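Local coordinates for protein putative triphosphoribosyl-dephospho-coA synthase (Archaeoglobus fulgidus DSM 4304, PDB 3H9P) that is of unknown function but belongs to the CitG family and may act as an ATP-binding triphosphoribosyl-dephospho-CoA synthase, at residues Phe27-Val30 / Ala31-Ile35; Ala82-Asn85 / Arg86-Thr90; Asp219-Leu222 / Leu223-Ala227; Ala233-Thr236 / Ala237-Ile240. All blocks are in the same frame, centred on the assembly; numbering follows the deposited sequence.

Interaction 1: Phe27-Val30 / Ala31-Ile35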
loop_
_atom_site.group_PDB
_atom_site.type_symbol
_atom_site.label_atom_id
_atom_site.label_comp_id
_atom_site.label_asym_id
_atom_site.label_seq_id
_atom_site.Cartn_x
_atom_site.Cartn_y
_atom_site.Cartn_z
ATOM N N PHE A 27 23.254 15.681 5.202
ATOM C CA PHE A 27 22.981 15.626 6.632
ATOM C C PHE A 27 23.405 16.909 7.337
ATOM O O PHE A 27 22.665 17.417 8.190
ATOM C CB PHE A 27 23.648 14.414 7.300
ATOM C CG PHE A 27 23.071 13.087 6.907
ATOM C CD1 PHE A 27 21.760 12.966 6.465
ATOM C CD2 PHE A 27 23.838 11.943 7.001
ATOM C CE1 PHE A 27 21.218 11.715 6.109
ATOM C CE2 PHE A 27 23.299 10.687 6.644
ATOM C CZ PHE A 27 21.984 10.600 6.187
ATOM N N LEU A 28 24.572 17.447 6.988
ATOM C CA LEU A 28 25.026 18.735 7.553
ATOM C C LEU A 28 24.060 19.868 7.176
ATOM O O LEU A 28 23.721 20.730 8.001
ATOM C CB LEU A 28 26.454 19.062 7.123
ATOM C CG LEU A 28 27.585 18.132 7.618
ATOM C CD1 LEU A 28 28.935 18.609 7.139
ATOM C CD2 LEU A 28 27.571 17.999 9.156
ATOM N N GLU A 29 23.568 19.819 5.949
ATOM C CA GLU A 29 22.550 20.767 5.538
ATOM C C GLU A 29 21.242 20.676 6.379
ATOM O O GLU A 29 20.726 21.688 6.821
ATOM C CB GLU A 29 22.312 20.650 4.039
ATOM C CG GLU A 29 21.239 21.510 3.526
ATOM C CD GLU A 29 21.359 21.763 2.012
ATOM O OE1 GLU A 29 21.884 20.881 1.276
ATOM O OE2 GLU A 29 20.943 22.862 1.575
ATOM N N VAL A 30 20.759 19.455 6.619
ATOM C CA VAL A 30 19.619 19.211 7.477
ATOM C C VAL A 30 19.837 19.752 8.886
ATOM O O VAL A 30 18.943 20.426 9.451
ATOM C CB VAL A 30 19.282 17.674 7.487
ATOM C CG1 VAL A 30 18.265 17.308 8.564
ATOM C CG2 VAL A 30 18.851 17.170 6.044
ATOM N N ALA A 31 21.019 19.465 9.469
ATOM C CA ALA A 31 21.342 19.989 10.809
ATOM C C ALA A 31 21.292 21.535 10.896
ATOM O O ALA A 31 20.890 22.102 11.936
ATOM C CB ALA A 31 22.698 19.464 11.291
ATOM N N GLU A 32 21.679 22.193 9.802
ATOM C CA GLU A 32 21.625 23.649 9.657
ATOM C C GLU A 32 20.224 24.207 9.344
ATOM O O GLU A 32 19.736 25.091 10.043
ATOM C CB GLU A 32 22.592 24.084 8.555
ATOM C CG GLU A 32 22.852 25.567 8.590
ATOM C CD GLU A 32 23.453 26.113 7.324
ATOM O OE1 GLU A 32 23.158 25.597 6.206
ATOM O OE2 GLU A 32 24.216 27.093 7.455
ATOM N N LYS A 33 19.573 23.699 8.299
ATOM C CA LYS A 33 18.282 24.270 7.879
ATOM C C LYS A 33 17.031 23.640 8.519
ATOM O O LYS A 33 16.008 24.301 8.632
ATOM C CB LYS A 33 18.132 24.289 6.345
ATOM C CG LYS A 33 19.301 24.928 5.564
ATOM C CD LYS A 33 18.937 24.965 4.077
ATOM C CE LYS A 33 19.890 25.849 3.301
ATOM N NZ LYS A 33 21.160 25.132 3.003
ATOM N N ARG A 34 17.113 22.365 8.900
ATOM C CA ARG A 34 16.018 21.642 9.583
ATOM C C ARG A 34 14.859 21.358 8.619
ATOM O O ARG A 34 13.699 21.318 9.006
ATOM C CB ARG A 34 15.491 22.441 10.797
ATOM C CG ARG A 34 16.534 23.145 11.614
ATOM C CD ARG A 34 17.102 22.266 12.678
ATOM N NE ARG A 34 18.073 22.961 13.529
ATOM C CZ ARG A 34 18.423 22.572 14.761
ATOM N NH1 ARG A 34 17.887 21.480 15.323
ATOM N NH2 ARG A 34 19.319 23.283 15.446
ATOM N N ILE A 35 15.208 21.169 7.364
ATOM C CA ILE A 35 14.304 21.035 6.245
ATOM C C ILE A 35 14.055 19.549 6.003
ATOM O O ILE A 35 14.895 18.903 5.410
ATOM C CB ILE A 35 15.110 21.505 5.019
ATOM C CG1 ILE A 35 16.624 21.152 5.304
ATOM C CG2 ILE A 35 14.853 22.984 4.726
ATOM C CD1 ILE A 35 17.456 20.535 4.161
#
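Glu29 and Lys33 face each other one turn apart, at i and i+4, in the final turn of helix 24-33, where an ion pair sits beside the positive-phi residue that ends the helix. The charged group comes first. Lys33 NZ lies 2.7 Å from Glu29 OE2, reaching it on the anti side and 30° out of the carboxylate plane. The lysine chain turns at its last torsion (chi4 80°), which turns NZ in toward Glu29 OE2. Glu32 extends the network weakly, its OE1 a long 3.8 Å from Lys33 NZ. Beyond the turn, Glu29 OE1 pairs with Arg42, so the carboxylate ties this helix to helix 36-46. An alanine in place of Glu29 would probably leave both Lys33 and Arg42 without their shared carboxylate and free the lysine end to swing. The backbone bonds follow the i-to-i+4 pattern as far as Arg34 N, which gives its hydrogen to Val30 O at 2.7 Å. Arg34 itself has positive phi (71°) and ends the helix; its guanidinium is held by Ser69 O and Asp72. Apolar contact closes the turn. Val30 packs on Val65 and Ile68 of helix 58-68, and Ile35, the N-cap residue of the next helix, folds its chain back. Ile35 CD1 rests 4.0 Å from Glu29 CG and 4.1 Å from Val30 CG2.

Interaction 2: Ala82-Asn85 / Arg86-Thr90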
loop_
_atom_site.group_PDB
_atom_site.type_symbol
_atom_site.label_atom_id
_atom_site.label_comp_id
_atom_site.label_asym_id
_atom_site.label_seq_id
_atom_site.Cartn_x
_atom_site.Cartn_y
_atom_site.Cartn_z
ATOM N N ALA A 82 11.546 15.618 19.579
ATOM C CA ALA A 82 11.696 16.865 18.834
ATOM C C ALA A 82 11.514 16.599 17.354
ATOM O O ALA A 82 10.984 17.439 16.631
ATOM C CB ALA A 82 13.081 17.473 19.107
ATOM N N ALA A 83 11.979 15.430 16.905
ATOM C CA ALA A 83 11.806 15.005 15.491
ATOM C C ALA A 83 10.319 14.787 15.174
ATOM O O ALA A 83 9.819 15.230 14.160
ATOM C CB ALA A 83 12.629 13.735 15.192
ATOM N N ARG A 84 9.601 14.130 16.075
ATOM C CA ARG A 84 8.149 14.001 15.898
ATOM C C ARG A 84 7.484 15.385 15.831
ATOM O O ARG A 84 6.617 15.620 14.988
ATOM C CB ARG A 84 7.543 13.200 17.031
ATOM C CG ARG A 84 6.052 13.123 16.985
ATOM C CD ARG A 84 5.591 12.289 18.123
ATOM N NE ARG A 84 4.450 11.464 17.793
ATOM C CZ ARG A 84 3.740 10.795 18.707
ATOM N NH1 ARG A 84 4.066 10.865 20.007
ATOM N NH2 ARG A 84 2.694 10.060 18.328
ATOM N N ASN A 85 7.882 16.277 16.731
ATOM C CA ASN A 85 7.375 17.645 16.742
ATOM C C ASN A 85 7.700 18.418 15.449
ATOM O O ASN A 85 6.829 19.045 14.858
ATOM C CB ASN A 85 7.894 18.377 17.978
ATOM C CG ASN A 85 7.222 17.888 19.282
ATOM O OD1 ASN A 85 6.092 17.377 19.267
ATOM N ND2 ASN A 85 7.908 18.060 20.411
ATOM N N ARG A 86 8.943 18.337 14.984
ATOM C CA ARG A 86 9.263 18.906 13.697
ATOM C C ARG A 86 8.466 18.269 12.557
ATOM O O ARG A 86 8.079 18.946 11.617
ATOM C CB ARG A 86 10.769 18.863 13.409
ATOM C CG ARG A 86 11.537 19.904 14.172
ATOM C CD ARG A 86 13.033 20.013 13.720
ATOM N NE ARG A 86 13.597 21.215 14.337
ATOM C CZ ARG A 86 14.161 21.239 15.547
ATOM N NH1 ARG A 86 14.291 20.116 16.263
ATOM N NH2 ARG A 86 14.595 22.389 16.042
ATOM N N LEU A 87 8.207 16.971 12.642
ATOM C CA LEU A 87 7.422 16.279 11.592
ATOM C C LEU A 87 5.992 16.806 11.496
ATOM O O LEU A 87 5.441 16.972 10.391
ATOM C CB LEU A 87 7.420 14.759 11.840
ATOM C CG LEU A 87 8.697 14.053 11.400
ATOM C CD1 LEU A 87 8.829 12.688 12.111
ATOM C CD2 LEU A 87 8.779 13.893 9.880
ATOM N N ARG A 88 5.400 17.069 12.665
ATOM C CA ARG A 88 4.070 17.645 12.750
ATOM C C ARG A 88 4.065 19.084 12.205
ATOM O O ARG A 88 3.038 19.567 11.761
ATOM C CB ARG A 88 3.571 17.682 14.202
ATOM C CG ARG A 88 3.472 16.373 14.949
ATOM C CD ARG A 88 3.059 16.655 16.428
ATOM N NE ARG A 88 2.638 15.430 17.113
ATOM C CZ ARG A 88 3.197 14.895 18.205
ATOM N NH1 ARG A 88 4.218 15.497 18.818
ATOM N NH2 ARG A 88 2.709 13.748 18.699
ATOM N N ARG A 89 5.185 19.793 12.260
ATOM C CA ARG A 89 5.171 21.178 11.772
ATOM C C ARG A 89 5.621 21.269 10.314
ATOM O O ARG A 89 5.859 22.366 9.818
ATOM C CB ARG A 89 6.059 22.090 12.636
ATOM C CG ARG A 89 5.542 22.378 14.033
ATOM C CD ARG A 89 6.666 22.802 14.959
ATOM N NE ARG A 89 6.235 22.636 16.345
ATOM C CZ ARG A 89 5.572 23.557 17.053
ATOM N NH1 ARG A 89 5.297 24.753 16.524
ATOM N NH2 ARG A 89 5.196 23.290 18.304
ATOM N N THR A 90 5.780 20.134 9.642
ATOM C CA THR A 90 6.146 20.141 8.221
ATOM C C THR A 90 4.936 20.645 7.455
ATOM O O THR A 90 3.899 20.868 8.053
ATOM C CB THR A 90 6.487 18.727 7.687
ATOM O OG1 THR A 90 5.409 17.831 8.004
ATOM C CG2 THR A 90 7.806 18.225 8.289
#
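The last turn of helix 76-88 brings Arg84, Asn85 and Arg88 together on one side, in i-to-i+4 and i-to-i+3 spacing. Arg88 carries most of the contact. Its chain runs extended from CG to NE and lays the guanidinium obliquely across Arg84, the two guanidinium planes being 31° apart. Arg88 NH2 sits over one face of the Arg84 group, offset toward the rim and 3.0 Å from Arg84 NE; both are donors, so this is close approach without a bond. The Arg84 methylenes cover a face of Arg88 in turn, with Arg84 CD 3.5 Å from Arg88 CZ. Asn85 lies alongside Arg88, its OD1 near the guanidinium plane at the edge. The bond from Arg88 NH1 to Asn85 OD1 is short at 2.7 Å but weak, because the N-H...O angle is only 124°. Elsewhere Arg84 NH2 donates to Val151 O, and Tyr134 packs against both arginines. On the inner side, Leu87 CG leans on Ala83 O at 3.2 Å, while its side chain meets Pro66 and Leu133. Where the helix ends, the bond from Arg89 N to Asn85 O is weak, and Leu87 O accepts from the Thr90 backbone N at 3.3 Å and also from its OG1, which itself is met by Leu133 N. Two like charges this close would be expected to cost energy. The Asn85 oxygen on Arg88 and the Val151 carbonyl on Arg84 probably offset part of that cost.

Interaction 3: Asp219-Leu222 / Leu223-Ala227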
loop_
_atom_site.group_PDB
_atom_site.type_symbol
_atom_site.label_atom_id
_atom_site.label_comp_id
_atom_site.label_asym_id
_atom_site.label_seq_id
_atom_site.Cartn_x
_atom_site.Cartn_y
_atom_site.Cartn_z
ATOM N N ASP A 219 20.935 -15.704 5.086
ATOM C CA ASP A 219 21.277 -14.590 4.219
ATOM C C ASP A 219 21.251 -15.057 2.788
ATOM O O ASP A 219 20.660 -14.400 1.923
ATOM C CB ASP A 219 22.652 -14.031 4.571
ATOM C CG ASP A 219 22.620 -13.142 5.798
ATOM O OD1 ASP A 219 21.526 -12.595 6.092
ATOM O OD2 ASP A 219 23.668 -13.002 6.474
ATOM N N GLU A 220 21.846 -16.224 2.556
ATOM C CA GLU A 220 21.911 -16.792 1.222
ATOM C C GLU A 220 20.563 -17.258 0.673
ATOM O O GLU A 220 20.382 -17.326 -0.556
ATOM C CB GLU A 220 22.926 -17.926 1.162
ATOM C CG GLU A 220 23.565 -18.032 -0.178
ATOM C CD GLU A 220 24.148 -19.405 -0.441
ATOM O OE1 GLU A 220 24.951 -19.887 0.398
ATOM O OE2 GLU A 220 23.792 -19.996 -1.492
ATOM N N LYS A 221 19.633 -17.594 1.568
ATOM C CA LYS A 221 18.298 -17.985 1.112
ATOM C C LYS A 221 17.519 -16.759 0.642
ATOM O O LYS A 221 16.891 -16.772 -0.421
ATOM C CB LYS A 221 17.517 -18.731 2.184
ATOM C CG LYS A 221 16.263 -19.397 1.609
ATOM C CD LYS A 221 15.029 -19.235 2.527
ATOM C CE LYS A 221 13.803 -19.875 1.892
ATOM N NZ LYS A 221 14.183 -20.870 0.844
ATOM N N LEU A 222 17.586 -15.713 1.462
ATOM C CA LEU A 222 17.050 -14.398 1.156
ATOM C C LEU A 222 17.574 -13.851 -0.178
ATOM O O LEU A 222 16.809 -13.311 -0.984
ATOM C CB LEU A 222 17.380 -13.451 2.314
ATOM C CG LEU A 222 16.339 -13.315 3.438
ATOM C CD1 LEU A 222 15.588 -14.611 3.733
ATOM C CD2 LEU A 222 16.925 -12.700 4.718
ATOM N N LEU A 223 18.874 -14.015 -0.407
ATOM C CA LEU A 223 19.481 -13.652 -1.683
ATOM C C LEU A 223 18.979 -14.492 -2.865
ATOM O O LEU A 223 18.461 -13.934 -3.836
ATOM C CB LEU A 223 21.007 -13.694 -1.601
ATOM C CG LEU A 223 21.706 -13.011 -2.776
ATOM C CD1 LEU A 223 21.352 -11.528 -2.811
ATOM C CD2 LEU A 223 23.211 -13.207 -2.702
ATOM N N LYS A 224 19.124 -15.815 -2.802
ATOM C CA LYS A 224 18.631 -16.664 -3.896
ATOM C C LYS A 224 17.145 -16.386 -4.160
ATOM O O LYS A 224 16.695 -16.413 -5.307
ATOM C CB LYS A 224 18.877 -18.147 -3.618
ATOM C CG LYS A 224 20.340 -18.603 -3.759
ATOM C CD LYS A 224 20.683 -19.193 -5.176
ATOM C CE LYS A 224 21.632 -20.394 -5.073
ATOM N NZ LYS A 224 21.728 -21.230 -6.329
ATOM N N ASP A 225 16.395 -16.085 -3.102
ATOM C CA ASP A 225 14.989 -15.735 -3.254
ATOM C C ASP A 225 14.719 -14.336 -3.797
ATOM O O ASP A 225 13.615 -14.081 -4.283
ATOM C CB ASP A 225 14.233 -15.943 -1.946
ATOM C CG ASP A 225 13.993 -17.403 -1.659
ATOM O OD1 ASP A 225 14.315 -18.229 -2.531
ATOM O OD2 ASP A 225 13.493 -17.738 -0.574
ATOM N N GLY A 226 15.710 -13.441 -3.729
ATOM C CA GLY A 226 15.525 -12.030 -4.128
ATOM C C GLY A 226 14.777 -11.233 -3.058
ATOM O O GLY A 226 14.143 -10.202 -3.347
ATOM N N ALA A 227 14.847 -11.704 -1.817
ATOM C CA ALA A 227 14.141 -11.064 -0.709
ATOM C C ALA A 227 15.105 -10.268 0.158
ATOM O O ALA A 227 15.848 -10.859 0.922
ATOM C CB ALA A 227 13.451 -12.128 0.138
#
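Leu222 O receives the backbone N of Ala227 at 2.7 Å, with an N-H...O angle of 152°, and Gly226 N bonds to Leu223 O at 2.8 Å. Together with the positive phi of Gly226 (77°), which turns the chain back, these bonds into the last turn make a Schellman motif that closes helix 212-225. Just ahead of it, Asp225 N donates to Lys221 O in the regular helical manner at 2.8 Å. The side chains of this last pair also meet. Lys221 passes slantwise by Asp225 and forms a salt bridge from NZ to OD2 at 3.5 Å; Lys221 CE is slightly nearer to the same oxygen, at 3.3 Å, so the amine does not point squarely at it. Bends at chi2 (-138°) and chi4 put the lysine end beside the carboxylate. Asp225 OD2 has a stronger partner in Tyr198 OH on helix 196-208. Replacing Asp225 by an alanine would probably leave the Tyr198 hydroxyl without this mate and Lys221 without its counter-charge. Packing surrounds these bonds: the turn brings Ala227 O to 3.3 Å from Leu222 CB, and both residues press on Tyr198, with Leu222 also against Ile202. Lys221 in addition lies on Trp205. A carboxylate near the carbonyl-rich end of a helix would tend to be disfavoured, and the Asp225 CG stands 3.2 Å from Lys221 O. The ammonium of Lys221 and the Tyr198 hydroxyl probably compensate, while the Schellman bonds take up the carbonyls of Leu222 and Leu223.

Interaction 4: Ala233-Thr236 / Ala237-Ile240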
loop_
_atom_site.group_PDB
_atom_site.type_symbol
_atom_site.label_atom_id
_atom_site.label_comp_id
_atom_site.label_asym_id
_atom_site.label_seq_id
_atom_site.Cartn_x
_atom_site.Cartn_y
_atom_site.Cartn_z
ATOM N N ALA A 233 17.269 -3.240 8.116
ATOM C CA ALA A 233 18.531 -2.530 8.073
ATOM C C ALA A 233 18.326 -1.010 8.245
ATOM O O ALA A 233 19.094 -0.353 8.972
ATOM C CB ALA A 233 19.267 -2.839 6.767
ATOM N N ASP A 234 17.303 -0.457 7.607
ATOM C CA ASP A 234 16.929 0.955 7.834
ATOM C C ASP A 234 16.782 1.237 9.328
ATOM O O ASP A 234 17.398 2.180 9.842
ATOM C CB ASP A 234 15.640 1.353 7.071
ATOM C CG ASP A 234 15.839 1.369 5.528
ATOM O OD1 ASP A 234 17.002 1.461 5.094
ATOM O OD2 ASP A 234 14.855 1.312 4.736
ATOM N N LEU A 235 16.009 0.394 10.036
ATOM C CA LEU A 235 15.723 0.604 11.456
ATOM C C LEU A 235 16.947 0.350 12.311
ATOM O O LEU A 235 17.093 0.897 13.416
ATOM C CB LEU A 235 14.577 -0.301 11.900
ATOM C CG LEU A 235 13.198 0.126 11.371
ATOM C CD1 LEU A 235 12.216 -1.058 11.310
ATOM C CD2 LEU A 235 12.593 1.251 12.197
ATOM N N THR A 236 17.851 -0.476 11.810
ATOM C CA THR A 236 19.065 -0.726 12.554
ATOM C C THR A 236 19.913 0.567 12.556
ATOM O O THR A 236 20.528 0.928 13.552
ATOM C CB THR A 236 19.783 -1.913 11.931
ATOM O OG1 THR A 236 18.927 -3.033 12.088
ATOM C CG2 THR A 236 21.159 -2.204 12.600
ATOM N N ALA A 237 19.886 1.274 11.442
ATOM C CA ALA A 237 20.658 2.488 11.287
ATOM C C ALA A 237 20.091 3.597 12.125
ATOM O O ALA A 237 20.844 4.352 12.714
ATOM C CB ALA A 237 20.701 2.916 9.793
ATOM N N SER A 238 18.776 3.741 12.155
ATOM C CA SER A 238 18.213 4.832 12.939
ATOM C C SER A 238 18.462 4.577 14.448
ATOM O O SER A 238 18.679 5.528 15.207
ATOM C CB SER A 238 16.733 5.027 12.623
ATOM O OG SER A 238 15.988 3.886 12.964
ATOM N N SER A 239 18.412 3.294 14.856
ATOM C CA SER A 239 18.742 2.877 16.222
ATOM C C SER A 239 20.201 3.208 16.609
ATOM O O SER A 239 20.440 3.606 17.739
ATOM C CB SER A 239 18.532 1.361 16.404
ATOM O OG SER A 239 17.179 1.030 16.378
ATOM N N ILE A 240 21.149 2.975 15.682
ATOM C CA ILE A 240 22.547 3.319 15.876
ATOM C C ILE A 240 22.673 4.815 16.112
ATOM O O ILE A 240 23.336 5.241 17.034
ATOM C CB ILE A 240 23.451 2.901 14.660
ATOM C CG1 ILE A 240 23.574 1.375 14.536
ATOM C CG2 ILE A 240 24.882 3.477 14.814
ATOM C CD1 ILE A 240 24.197 0.888 13.217
#
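Leu235 O accepts the backbone N of Ser239 and has the hydroxyls of Ser238 and Ser239 close by, all within helix 230-246. The Ser239 N bond is the regular one, 3.1 Å to Leu235 O, approaching from above the carbonyl plane, 36° out of it. Ser239 OG lies 3.0 Å from Leu235 O, brought back over the preceding turn because it is anti to its own carbonyl carbon (chi1 -70°). Ser238 OG is 3.2 Å from Leu235 O, set between its backbone N and carbonyl carbon (chi1 62°). Neither hydroxyl is settled as a donor here, since each has a second partner in Ser157: Ser238 OG bonds with its hydroxyl and Ser239 OG with its carbonyl oxygen. The buried hydroxyls thus find partners in their own helix and helix 155-167. Asp234 O takes Ser238 N at 3.1 Å in the carbonyl plane; Ala237 N bonds chiefly to Ala233 O, at 3.1 Å, and only weakly to Asp234 O. Thr236 O accepts Ile240 N at 3.0 Å, and Ile240 CG1 lies against that oxygen at 3.2 Å. Thr236 OG1 likewise reaches back one turn, bonding with Ile232 O, while the residue packs on Val174, Tyr178 and Leu181. Ala237 faces Phe16. Hydroxyls in buried helices can return to carbonyls of the preceding turn, firmly so for Thr236, and this suits a central helix of an all-helical fold.

Interactions 1 and 2 are neighbours, their centres 14 Å apart on the same side of the chain's centre. They meet through Arg34 NH1 and Arg86 NH2, 3.5 Å from each other and alike in charge, while Asp72 supplies a counter-charge to Arg34. Interaction 3 lies across the chain, its centre about 36 Å from that of interaction 1 and 37 Å from that of interaction 2. Interaction 4 is the central one: its centre is 19 to 21 Å from each of the others. Helix 230-246 follows helix 212-225, and the nearest atoms of interactions 3 and 4 are about 10 Å apart. A glycerol, probably from crystallisation, sits beside Glu32 in interaction 1.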